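Local coordinates for protein periplasmic beta-glucosidase (Pseudomonas aeruginosa, PDB 6R5T) that probably hydrolyses terminal, non-reducing beta-D-glucosyl residues of beta-glucosides in the periplasm, releasing beta-D-glucose, as a family 3 glycoside hydrolase, at residues G269-A274 with D289-T294; D316-K321 with G325-P330; L350-A355 with G542-N547. The protein carries 1 engineered substitution. All blocks are in the same frame, centred on the assembly; numbering follows the deposited sequence.

Contact 1. Residues G269-A274 with D289-T294; sequences GNERDA and DDLYST
E271 lies across the side chain of L291, the two running at about a right angle. Each follows an N-cap residue and opens a helix. Their CA atoms, 6.7 Å apart, are the nearest pair between the segments. The E271 chain can be traced outward. CB meets L291 CD2 at 3.8 Å. CG stays over the same methyl and also reaches L291 CG. CD has moved on to the other methyl, L291 CD1. OE1 ends 3.8 Å from L291 CD1, and OE2 touches that methyl more loosely. The glutamate is extended beyond CG (chi2 -175°), which carries its stem across both leucine branches and its carboxylate past them. That carboxylate is not left to the leucine: OE1 accepts from W295 NE1, one turn further along the second helix. K260 offers OE2 only a long, weak ion pair. L291 CD2 also packs on the backbone, 3.8 Å from E271 O, and on A274 CB at 4.3 Å. The segments meet by van der Waals packing, with the leucine methyls against the glutamate stem, its carboxylate and a backbone oxygen.

Both helix starts are secured locally. N270 OD1 caps the first by accepting from D273 N at 2.8 Å, almost head-on to the carbonyl oxygen. N270 ND2 returns a bond to D273 OD2, above the carboxylate plane. In the second, D289 OD1 takes L291 N at 3.1 Å, an Asx turn. D290, at the N-cap, makes no capping bond; its carboxylate binds R24 and H32 instead.

The pair belongs to the TIM-barrel-like N-terminal domain. Helix 271-281 leads to strand 286-287, the last of the eight parallel strands, and helix 291-301 follows it. V259 and K260 of helix 258-261 also pack on L291.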
ATOM      1  N   GLY A 269     -10.462  27.725  -1.294  1.00 18.05           N
ATOM      2  CA  GLY A 269      -9.858  28.460  -2.412  1.00 20.02           C
ATOM      3  C   GLY A 269      -9.096  29.672  -1.929  1.00 20.23           C
ATOM      4  O   GLY A 269      -8.401  30.307  -2.744  1.00 22.47           O
ATOM      5  N   ASN A 270      -9.169  29.956  -0.628  1.00 18.25           N
ATOM      6  CA  ASN A 270      -8.490  31.150  -0.081  1.00 19.97           C
ATOM      7  C   ASN A 270      -8.241  30.955   1.406  1.00 18.92           C
ATOM      8  O   ASN A 270      -8.818  30.036   2.019  1.00 17.83           O
ATOM      9  CB  ASN A 270      -9.294  32.422  -0.386  1.00 20.29           C
ATOM     10  CG  ASN A 270     -10.688  32.321   0.137  1.00 20.66           C
ATOM     11  OD1 ASN A 270     -10.903  32.208   1.333  1.00 19.67           O
ATOM     12  ND2 ASN A 270     -11.646  32.216  -0.779  1.00 30.49           N
ATOM     13  N   GLU A 271      -7.449  31.834   1.993  1.00 18.38           N
ATOM     14  CA  GLU A 271      -7.051  31.718   3.417  1.00 19.31           C
ATOM     15  C   GLU A 271      -8.251  31.949   4.349  1.00 16.71           C
ATOM     16  O   GLU A 271      -8.286  31.438   5.447  1.00 17.21           O
ATOM     17  CB  GLU A 271      -5.972  32.749   3.712  1.00 19.10           C
ATOM     18  CG  GLU A 271      -4.656  32.433   3.080  1.00 21.54           C
ATOM     19  CD  GLU A 271      -3.595  33.429   3.506  1.00 26.43           C
ATOM     20  OE1 GLU A 271      -3.892  34.370   4.340  1.00 29.56           O
ATOM     21  OE2 GLU A 271      -2.496  33.243   3.065  1.00 28.44           O
ATOM     22  N   ARG A 272      -9.187  32.820   3.979  1.00 17.33           N
ATOM     23  CA  ARG A 272     -10.380  33.115   4.790  1.00 18.46           C
ATOM     24  C   ARG A 272     -11.199  31.838   4.989  1.00 17.40           C
ATOM     25  O   ARG A 272     -11.596  31.521   6.096  1.00 17.27           O
ATOM     26  CB  ARG A 272     -11.180  34.180   4.045  1.00 22.10           C
ATOM     27  CG  ARG A 272     -12.439  34.636   4.735  1.00 27.67           C
ATOM     28  CD  ARG A 272     -13.040  35.795   3.936  1.00 27.23           C
ATOM     29  NE  ARG A 272     -14.191  36.249   4.680  1.00 29.84           N
ATOM     30  CZ  ARG A 272     -14.540  37.532   4.873  1.00 32.35           C
ATOM     31  NH1 ARG A 272     -13.842  38.534   4.339  1.00 30.04           N
ATOM     32  NH2 ARG A 272     -15.620  37.781   5.598  1.00 33.29           N
ATOM     33  N   ASP A 273     -11.466  31.145   3.887  1.00 17.92           N
ATOM     34  CA  ASP A 273     -12.273  29.891   3.943  1.00 19.32           C
ATOM     35  C   ASP A 273     -11.459  28.821   4.675  1.00 18.12           C
ATOM     36  O   ASP A 273     -12.047  28.081   5.442  1.00 16.38           O
ATOM     37  CB  ASP A 273     -12.687  29.463   2.540  1.00 22.55           C
ATOM     38  CG  ASP A 273     -13.703  30.405   1.913  1.00 26.77           C
ATOM     39  OD1 ASP A 273     -14.339  31.197   2.674  1.00 29.48           O
ATOM     40  OD2 ASP A 273     -13.835  30.379   0.666  1.00 25.96           O
ATOM     41  N   ALA A 274     -10.141  28.772   4.507  1.00 15.53           N
ATOM     42  CA  ALA A 274      -9.339  27.779   5.255  1.00 15.26           C
ATOM     43  C   ALA A 274      -9.459  28.004   6.763  1.00 15.94           C
ATOM     44  O   ALA A 274      -9.655  27.044   7.573  1.00 14.76           O
ATOM     45  CB  ALA A 274      -7.919  27.822   4.786  1.00 15.19           C
ATOM     46  N   ASP A 289       1.245  30.116  10.638  1.00 19.14           N
ATOM     47  CA  ASP A 289       0.842  30.788   9.369  1.00 19.49           C
ATOM     48  C   ASP A 289       0.043  32.081   9.618  1.00 19.85           C
ATOM     49  O   ASP A 289      -0.148  32.844   8.653  1.00 18.45           O
ATOM     50  CB  ASP A 289       0.167  29.841   8.377  1.00 21.19           C
ATOM     51  CG  ASP A 289      -1.080  29.186   8.891  1.00 23.55           C
ATOM     52  OD1 ASP A 289      -1.834  29.871   9.588  1.00 20.74           O
ATOM     53  OD2 ASP A 289      -1.316  28.003   8.496  1.00 20.07           O
ATOM     54  N   ASP A 290      -0.358  32.333  10.863  1.00 18.44           N
ATOM     55  CA  ASP A 290      -1.076  33.556  11.295  1.00 19.80           C
ATOM     56  C   ASP A 290      -2.426  33.732  10.619  1.00 18.52           C
ATOM     57  O   ASP A 290      -2.975  34.819  10.708  1.00 18.74           O
ATOM     58  CB  ASP A 290      -0.194  34.787  11.099  1.00 21.00           C
ATOM     59  CG  ASP A 290       0.916  34.864  12.117  1.00 23.26           C
ATOM     60  OD1 ASP A 290       0.889  34.121  13.111  1.00 22.45           O
ATOM     61  OD2 ASP A 290       1.822  35.667  11.882  1.00 23.85           O
ATOM     62  N   LEU A 291      -3.008  32.685  10.052  1.00 17.22           N
ATOM     63  CA  LEU A 291      -4.313  32.849   9.390  1.00 16.14           C
ATOM     64  C   LEU A 291      -5.373  33.219  10.426  1.00 16.57           C
ATOM     65  O   LEU A 291      -6.250  34.014  10.089  1.00 15.37           O
ATOM     66  CB  LEU A 291      -4.704  31.577   8.636  1.00 17.46           C
ATOM     67  CG  LEU A 291      -4.379  31.619   7.150  1.00 19.19           C
ATOM     68  CD1 LEU A 291      -2.909  31.824   6.921  1.00 21.85           C
ATOM     69  CD2 LEU A 291      -4.835  30.351   6.443  1.00 19.81           C
ATOM     70  N   TYR A 292      -5.313  32.679  11.639  1.00 16.74           N
ATOM     71  CA  TYR A 292      -6.367  32.962  12.635  1.00 15.59           C
ATOM     72  C   TYR A 292      -6.373  34.473  12.959  1.00 17.62           C
ATOM     73  O   TYR A 292      -7.447  35.085  12.977  1.00 15.75           O
ATOM     74  CB  TYR A 292      -6.207  32.154  13.914  1.00 16.42           C
ATOM     75  CG  TYR A 292      -6.766  30.750  13.884  1.00 15.73           C
ATOM     76  CD1 TYR A 292      -6.945  30.066  12.689  1.00 16.50           C
ATOM     77  CD2 TYR A 292      -7.043  30.088  15.057  1.00 15.18           C
ATOM     78  CE1 TYR A 292      -7.476  28.785  12.683  1.00 18.47           C
ATOM     79  CE2 TYR A 292      -7.566  28.803  15.069  1.00 15.58           C
ATOM     80  CZ  TYR A 292      -7.808  28.167  13.874  1.00 15.36           C
ATOM     81  OH  TYR A 292      -8.310  26.903  13.850  1.00 17.26           O
ATOM     82  N   SER A 293      -5.211  35.037  13.249  1.00 17.63           N
ATOM     83  CA  SER A 293      -5.127  36.475  13.578  1.00 19.57           C
ATOM     84  C   SER A 293      -5.546  37.319  12.380  1.00 20.39           C
ATOM     85  O   SER A 293      -6.113  38.398  12.580  1.00 21.24           O
ATOM     86  CB  SER A 293      -3.752  36.815  14.016  1.00 20.98           C
ATOM     87  OG  SER A 293      -3.478  36.226  15.286  1.00 23.89           O
ATOM     88  N   THR A 294      -5.277  36.872  11.159  1.00 19.58           N
ATOM     89  CA  THR A 294      -5.574  37.657   9.934  1.00 19.53           C
ATOM     90  C   THR A 294      -7.075  37.620   9.642  1.00 20.16           C
ATOM     91  O   THR A 294      -7.631  38.621   9.187  1.00 20.55           O
ATOM     92  CB  THR A 294      -4.761  37.128   8.745  1.00 21.41           C
ATOM     93  OG1 THR A 294      -3.370  37.153   9.085  1.00 19.37           O
ATOM     94  CG2 THR A 294      -5.048  37.877   7.456  1.00 20.84           C
TER

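Contact 2. Residues D316-K321 with G325-P330; sequences DVLAAK and GLFADP
F327 turns the edge of its ring toward the last turns of helix 307-323. L318 O lies in the ring plane, 3.6 Å from F327 CE2, so the carbonyl oxygen faces the ring's rim. The L318 side chain crosses the phenylalanine at a slant, and its CD2 branch touches F327 CZ at 4.0 Å. K321 meets the same ring atom as L318 O. Its CB sits 3.8 Å from F327 CE2, in an oblique position. With chi1 at -73°, F327 CG is anti to its own carbonyl carbon, and the ring is carried back along the helix.

Of the K321 side chain, CB is the atom that touches the ring. The rest of the chain is fully extended and leads away, to where NZ donates to P73 O, G47 O and Q22 OE1. Three oxygens thus hold this buried ammonium group.

L326 uses its backbone and the foot of its side chain. L326 N donates to K321 O at 3.1 Å. L326 CB rests 3.6 Å from the same oxygen. G325, with phi 87°, turns the chain in a Schellman motif that ends the helix. D329 N then bonds back to G325 O at 3.0 Å, closing the next turn.

The contact thus folds the chain leaving helix 307-323 back onto that helix. Helix 2-12 supplies further cover, with M11 on L318 and L10 on F327, and the ring of F6 meets that of F327. Helix 16-22 adds Q22 against L318, and the P73 loop, just before strand 75-78, packs on L326 and F327.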
ATOM      1  N   ASP A 316      -9.629  26.914  25.829  1.00 15.00           N
ATOM      2  CA  ASP A 316      -8.709  25.766  25.850  1.00 16.04           C
ATOM      3  C   ASP A 316      -7.275  26.248  26.051  1.00 14.54           C
ATOM      4  O   ASP A 316      -6.513  25.577  26.783  1.00 15.82           O
ATOM      5  CB  ASP A 316      -8.898  24.918  24.588  1.00 15.00           C
ATOM      6  CG  ASP A 316     -10.205  24.162  24.490  1.00 17.99           C
ATOM      7  OD1 ASP A 316     -10.928  24.116  25.503  1.00 19.95           O
ATOM      8  OD2 ASP A 316     -10.502  23.654  23.364  1.00 19.53           O
ATOM      9  N   VAL A 317      -6.877  27.366  25.430  1.00 13.75           N
ATOM     10  CA  VAL A 317      -5.507  27.871  25.636  1.00 13.39           C
ATOM     11  C   VAL A 317      -5.337  28.282  27.111  1.00 15.09           C
ATOM     12  O   VAL A 317      -4.318  27.939  27.729  1.00 14.70           O
ATOM     13  CB  VAL A 317      -5.208  29.027  24.675  1.00 14.53           C
ATOM     14  CG1 VAL A 317      -3.871  29.665  25.018  1.00 14.99           C
ATOM     15  CG2 VAL A 317      -5.215  28.515  23.228  1.00 15.52           C
ATOM     16  N   LEU A 318      -6.310  29.035  27.640  1.00 15.86           N
ATOM     17  CA  LEU A 318      -6.200  29.562  29.012  1.00 16.56           C
ATOM     18  C   LEU A 318      -6.187  28.402  29.992  1.00 15.55           C
ATOM     19  O   LEU A 318      -5.414  28.446  30.957  1.00 16.73           O
ATOM     20  CB  LEU A 318      -7.374  30.521  29.274  1.00 16.36           C
ATOM     21  CG  LEU A 318      -7.387  31.798  28.433  1.00 16.80           C
ATOM     22  CD1 LEU A 318      -8.598  32.625  28.836  1.00 17.84           C
ATOM     23  CD2 LEU A 318      -6.106  32.596  28.553  1.00 18.34           C
ATOM     24  N   ALA A 319      -6.960  27.382  29.724  1.00 18.07           N
ATOM     25  CA  ALA A 319      -7.031  26.225  30.640  1.00 16.75           C
ATOM     26  C   ALA A 319      -5.688  25.484  30.630  1.00 16.48           C
ATOM     27  O   ALA A 319      -5.269  25.014  31.666  1.00 17.59           O
ATOM     28  CB  ALA A 319      -8.156  25.320  30.268  1.00 18.08           C
ATOM     29  N   ALA A 320      -5.012  25.380  29.494  1.00 16.43           N
ATOM     30  CA  ALA A 320      -3.681  24.750  29.457  1.00 16.07           C
ATOM     31  C   ALA A 320      -2.692  25.555  30.293  1.00 16.10           C
ATOM     32  O   ALA A 320      -1.904  24.981  31.069  1.00 15.51           O
ATOM     33  CB  ALA A 320      -3.203  24.612  28.041  1.00 15.84           C
ATOM     34  N   LYS A 321      -2.720  26.872  30.160  1.00 14.45           N
ATOM     35  CA  LYS A 321      -1.796  27.723  30.935  1.00 15.49           C
ATOM     36  C   LYS A 321      -2.103  27.599  32.431  1.00 14.80           C
ATOM     37  O   LYS A 321      -1.149  27.613  33.221  1.00 16.79           O
ATOM     38  CB  LYS A 321      -1.968  29.138  30.441  1.00 16.29           C
ATOM     39  CG  LYS A 321      -1.461  29.327  29.023  1.00 15.53           C
ATOM     40  CD  LYS A 321      -1.621  30.736  28.478  1.00 14.87           C
ATOM     41  CE  LYS A 321      -0.990  30.864  27.115  1.00 16.44           C
ATOM     42  NZ  LYS A 321      -0.970  32.252  26.608  1.00 17.28           N
ATOM     43  N   GLY A 325       0.431  25.994  35.632  1.00 16.67           N
ATOM     44  CA  GLY A 325       0.783  26.819  36.801  1.00 18.38           C
ATOM     45  C   GLY A 325       1.161  28.230  36.419  1.00 18.30           C
ATOM     46  O   GLY A 325       1.714  28.950  37.269  1.00 20.23           O
ATOM     47  N   LEU A 326       0.985  28.624  35.161  1.00 17.93           N
ATOM     48  CA  LEU A 326       1.566  29.874  34.639  1.00 16.82           C
ATOM     49  C   LEU A 326       0.788  31.094  35.141  1.00 16.88           C
ATOM     50  O   LEU A 326       1.376  32.156  35.149  1.00 19.81           O
ATOM     51  CB  LEU A 326       1.683  29.803  33.119  1.00 16.78           C
ATOM     52  CG  LEU A 326       2.675  28.743  32.629  1.00 17.08           C
ATOM     53  CD1 LEU A 326       2.479  28.521  31.125  1.00 18.56           C
ATOM     54  CD2 LEU A 326       4.127  29.139  32.894  1.00 18.62           C
ATOM     55  N   PHE A 327      -0.459  30.946  35.517  1.00 18.35           N
ATOM     56  CA  PHE A 327      -1.193  32.095  36.128  1.00 20.36           C
ATOM     57  C   PHE A 327      -0.739  32.270  37.578  1.00 26.15           C
ATOM     58  O   PHE A 327      -0.760  33.400  38.063  1.00 27.76           O
ATOM     59  CB  PHE A 327      -2.691  31.937  36.051  1.00 20.02           C
ATOM     60  CG  PHE A 327      -3.237  32.144  34.674  1.00 17.93           C
ATOM     61  CD1 PHE A 327      -3.229  33.412  34.119  1.00 18.46           C
ATOM     62  CD2 PHE A 327      -3.696  31.090  33.915  1.00 17.92           C
ATOM     63  CE1 PHE A 327      -3.704  33.645  32.841  1.00 20.49           C
ATOM     64  CE2 PHE A 327      -4.214  31.323  32.657  1.00 19.39           C
ATOM     65  CZ  PHE A 327      -4.179  32.584  32.094  1.00 19.27           C
ATOM     66  N   ALA A 328      -0.272  31.213  38.238  1.00 22.99           N
ATOM     67  CA  ALA A 328       0.207  31.307  39.640  1.00 21.49           C
ATOM     68  C   ALA A 328       1.619  31.880  39.658  1.00 24.27           C
ATOM     69  O   ALA A 328       1.944  32.703  40.528  1.00 22.62           O
ATOM     70  CB  ALA A 328       0.114  29.949  40.287  1.00 21.50           C
ATOM     71  N   ASP A 329       2.470  31.472  38.705  1.00 21.73           N
ATOM     72  CA  ASP A 329       3.823  32.028  38.561  1.00 21.30           C
ATOM     73  C   ASP A 329       4.301  31.754  37.149  1.00 22.00           C
ATOM     74  O   ASP A 329       4.701  30.623  36.841  1.00 22.05           O
ATOM     75  CB  ASP A 329       4.792  31.428  39.582  1.00 24.98           C
ATOM     76  CG  ASP A 329       6.231  31.931  39.476  1.00 22.31           C
ATOM     77  OD1 ASP A 329       6.497  32.914  38.733  1.00 25.49           O
ATOM     78  OD2 ASP A 329       7.090  31.298  40.130  1.00 28.14           O
ATOM     79  N   PRO A 330       4.341  32.797  36.306  1.00 21.78           N
ATOM     80  CA  PRO A 330       4.793  32.681  34.922  1.00 21.06           C
ATOM     81  C   PRO A 330       6.261  32.262  34.831  1.00 21.87           C
ATOM     82  O   PRO A 330       6.706  31.859  33.719  1.00 19.51           O
ATOM     83  CB  PRO A 330       4.585  34.048  34.284  1.00 21.68           C
ATOM     84  CG  PRO A 330       4.078  34.957  35.377  1.00 25.46           C
ATOM     85  CD  PRO A 330       3.875  34.156  36.633  1.00 22.91           C
TER

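Contact 3. Residues L350-A355 with G542-N547; sequences LHRQAA and GTEGGN
Residues 542-545 form a type I beta turn, closed by G545 N to G542 O at 2.8 Å, and bring E544 to the N-cap of helix 545-553 with its CA 5.7 Å from that of A355. The turn follows strand 534-537 of the mixed sheet in the family 3 C-terminal domain. It meets the start of helix 352-362, which leads directly into strand 364-368, antiparallel to 534-537. The contact thus joins the starts of two helices, one next in the chain to each of these neighbouring strands.

A salt bridge between R352 and E544 carries the contact. R352 is extended from CG to NE and runs across the glutamate at about a right angle. NH1 reaches E544 OE2 at 2.8 Å, with the nitrogen close to the line of the C-O bond and the oxygen slightly tilted from the guanidinium plane. The guanidinium and carboxylate planes stand 80° apart, so one bond joins them rather than a paired, coplanar set. The other nitrogens have their own partners: NE pairs with E347, and NH2 donates to Q406 O. Anchored on several sides, the guanidinium is probably held firmly in rotation.

E544 is bent at chi2 (-69°), which folds its carboxylate back beside the arginine stem. Its CG packs 3.9 Å from A355 CB. T543 CG2 approaches R352 NH1 at 3.5 Å, while T543 OG1 turns to I87 N.

The second carboxylate oxygen is bonded too: N547 ND2 donates to E544 OE1 at 2.8 Å, with the acceptor in the plane of the N547 amide and the N-H almost straight at 177°.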
ATOM      1  N   LEU A 350      23.674  17.156  32.166  1.00 19.11           N
ATOM      2  CA  LEU A 350      23.279  15.929  31.412  1.00 19.38           C
ATOM      3  C   LEU A 350      22.943  14.782  32.352  1.00 19.94           C
ATOM      4  O   LEU A 350      23.141  14.849  33.618  1.00 18.81           O
ATOM      5  CB  LEU A 350      24.384  15.533  30.457  1.00 18.65           C
ATOM      6  CG  LEU A 350      24.721  16.514  29.346  1.00 19.10           C
ATOM      7  CD1 LEU A 350      25.896  16.000  28.564  1.00 20.94           C
ATOM      8  CD2 LEU A 350      23.551  16.755  28.394  1.00 19.86           C
ATOM      9  N   HIS A 351      22.366  13.739  31.772  1.00 15.94           N
ATOM     10  CA  HIS A 351      21.944  12.523  32.475  1.00 17.86           C
ATOM     11  C   HIS A 351      22.525  11.333  31.724  1.00 18.50           C
ATOM     12  O   HIS A 351      21.732  10.491  31.216  1.00 17.79           O
ATOM     13  CB  HIS A 351      20.431  12.462  32.657  1.00 19.09           C
ATOM     14  CG  HIS A 351      19.905  13.538  33.537  1.00 20.78           C
ATOM     15  ND1 HIS A 351      19.656  14.815  33.076  1.00 19.55           N
ATOM     16  CD2 HIS A 351      19.676  13.544  34.871  1.00 24.11           C
ATOM     17  CE1 HIS A 351      19.294  15.581  34.104  1.00 21.14           C
ATOM     18  NE2 HIS A 351      19.312  14.824  35.224  1.00 22.08           N
ATOM     19  N   ARG A 352      23.859  11.248  31.682  1.00 18.53           N
ATOM     20  CA  ARG A 352      24.508  10.206  30.847  1.00 18.42           C
ATOM     21  C   ARG A 352      24.234   8.820  31.404  1.00 20.59           C
ATOM     22  O   ARG A 352      24.113   7.907  30.593  1.00 19.74           O
ATOM     23  CB  ARG A 352      26.001  10.439  30.676  1.00 18.18           C
ATOM     24  CG  ARG A 352      26.347  11.681  29.879  1.00 18.41           C
ATOM     25  CD  ARG A 352      27.824  11.798  29.727  1.00 17.34           C
ATOM     26  NE  ARG A 352      28.248  12.957  28.977  1.00 16.57           N
ATOM     27  CZ  ARG A 352      28.287  13.047  27.661  1.00 17.94           C
ATOM     28  NH1 ARG A 352      27.902  12.020  26.930  1.00 18.22           N
ATOM     29  NH2 ARG A 352      28.681  14.143  27.047  1.00 18.19           N
ATOM     30  N   GLN A 353      24.195   8.621  32.724  1.00 17.77           N
ATOM     31  CA  GLN A 353      23.955   7.264  33.233  1.00 22.16           C
ATOM     32  C   GLN A 353      22.575   6.795  32.743  1.00 20.53           C
ATOM     33  O   GLN A 353      22.475   5.647  32.307  1.00 20.49           O
ATOM     34  CB  GLN A 353      23.999   7.187  34.758  1.00 25.58           C
ATOM     35  CG  GLN A 353      23.738   5.763  35.227  1.00 30.06           C
ATOM     36  CD  GLN A 353      23.659   5.551  36.722  1.00 37.32           C
ATOM     37  OE1 GLN A 353      23.583   4.410  37.197  1.00 44.48           O
ATOM     38  NE2 GLN A 353      23.635   6.642  37.468  1.00 40.64           N
ATOM     39  N   ALA A 354      21.548   7.629  32.790  1.00 19.38           N
ATOM     40  CA  ALA A 354      20.198   7.209  32.339  1.00 20.17           C
ATOM     41  C   ALA A 354      20.262   6.912  30.837  1.00 18.48           C
ATOM     42  O   ALA A 354      19.690   5.878  30.410  1.00 18.47           O
ATOM     43  CB  ALA A 354      19.138   8.246  32.626  1.00 20.26           C
ATOM     44  N   ALA A 355      20.945   7.740  30.056  1.00 16.28           N
ATOM     45  CA  ALA A 355      20.964   7.528  28.580  1.00 16.73           C
ATOM     46  C   ALA A 355      21.655   6.206  28.275  1.00 16.93           C
ATOM     47  O   ALA A 355      21.210   5.489  27.368  1.00 16.77           O
ATOM     48  CB  ALA A 355      21.659   8.654  27.867  1.00 16.48           C
ATOM     49  N   GLY A 542      21.519   7.374  20.561  1.00 13.35           N
ATOM     50  CA  GLY A 542      21.529   8.606  21.386  1.00 13.33           C
ATOM     51  C   GLY A 542      22.897   9.031  21.855  1.00 12.88           C
ATOM     52  O   GLY A 542      23.937   8.524  21.419  1.00 12.72           O
ATOM     53  N   THR A 543      22.895   9.975  22.794  1.00 12.54           N
ATOM     54  CA  THR A 543      24.125  10.636  23.296  1.00 14.72           C
ATOM     55  C   THR A 543      25.117   9.607  23.858  1.00 14.27           C
ATOM     56  O   THR A 543      26.309   9.812  23.657  1.00 15.14           O
ATOM     57  CB  THR A 543      23.715  11.612  24.396  1.00 14.78           C
ATOM     58  OG1 THR A 543      22.915  12.641  23.810  1.00 14.76           O
ATOM     59  CG2 THR A 543      24.906  12.242  25.082  1.00 16.45           C
ATOM     60  N   GLU A 544      24.641   8.553  24.510  1.00 15.20           N
ATOM     61  CA  GLU A 544      25.515   7.503  25.070  1.00 16.02           C
ATOM     62  C   GLU A 544      25.506   6.275  24.180  1.00 15.25           C
ATOM     63  O   GLU A 544      25.969   5.212  24.628  1.00 15.59           O
ATOM     64  CB  GLU A 544      25.054   7.209  26.488  1.00 16.52           C
ATOM     65  CG  GLU A 544      25.529   8.263  27.469  1.00 17.61           C
ATOM     66  CD  GLU A 544      27.034   8.258  27.701  1.00 20.15           C
ATOM     67  OE1 GLU A 544      27.562   7.149  27.894  1.00 19.93           O
ATOM     68  OE2 GLU A 544      27.695   9.345  27.634  1.00 22.57           O
ATOM     69  N   GLY A 545      25.061   6.407  22.922  1.00 15.58           N
ATOM     70  CA  GLY A 545      24.885   5.220  22.091  1.00 15.19           C
ATOM     71  C   GLY A 545      26.141   4.373  22.001  1.00 14.82           C
ATOM     72  O   GLY A 545      26.085   3.162  22.141  1.00 14.65           O
ATOM     73  N   GLY A 546      27.276   4.980  21.724  1.00 15.43           N
ATOM     74  CA  GLY A 546      28.504   4.204  21.493  1.00 16.24           C
ATOM     75  C   GLY A 546      28.912   3.461  22.748  1.00 15.99           C
ATOM     76  O   GLY A 546      29.439   2.355  22.628  1.00 15.52           O
ATOM     77  N   ASN A 547      28.684   4.016  23.927  1.00 15.10           N
ATOM     78  CA  ASN A 547      29.033   3.297  25.183  1.00 16.17           C
ATOM     79  C   ASN A 547      28.072   2.136  25.425  1.00 15.94           C
ATOM     80  O   ASN A 547      28.517   1.019  25.766  1.00 16.77           O
ATOM     81  CB  ASN A 547      29.033   4.231  26.383  1.00 16.82           C
ATOM     82  CG  ASN A 547      30.287   5.068  26.508  1.00 18.66           C
ATOM     83  OD1 ASN A 547      31.379   4.615  26.151  1.00 17.64           O
ATOM     84  ND2 ASN A 547      30.115   6.292  27.050  1.00 18.51           N
TER

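How the contacts relate
All three contacts are largely buried, yet each lies away from the sugar pocket and the magnesium site. Contacts 1 and 2 involve successive helices, 291-301 and 307-323. Their centres are 27 Å apart and they do not touch. Contact 3 joins helix 352-362 to helix 545-553 of the C-terminal domain. Its centre is about 44 Å from that of contact 1, and it is the closest of the three to the centre of the folded chain. Contact 1 pairs two helix starts by van der Waals packing of a leucine on a glutamate stem. Contact 2 is local, closing a helix end with a backbone bond and a ring. Contact 3 spans 186 intervening residues and relies on charge.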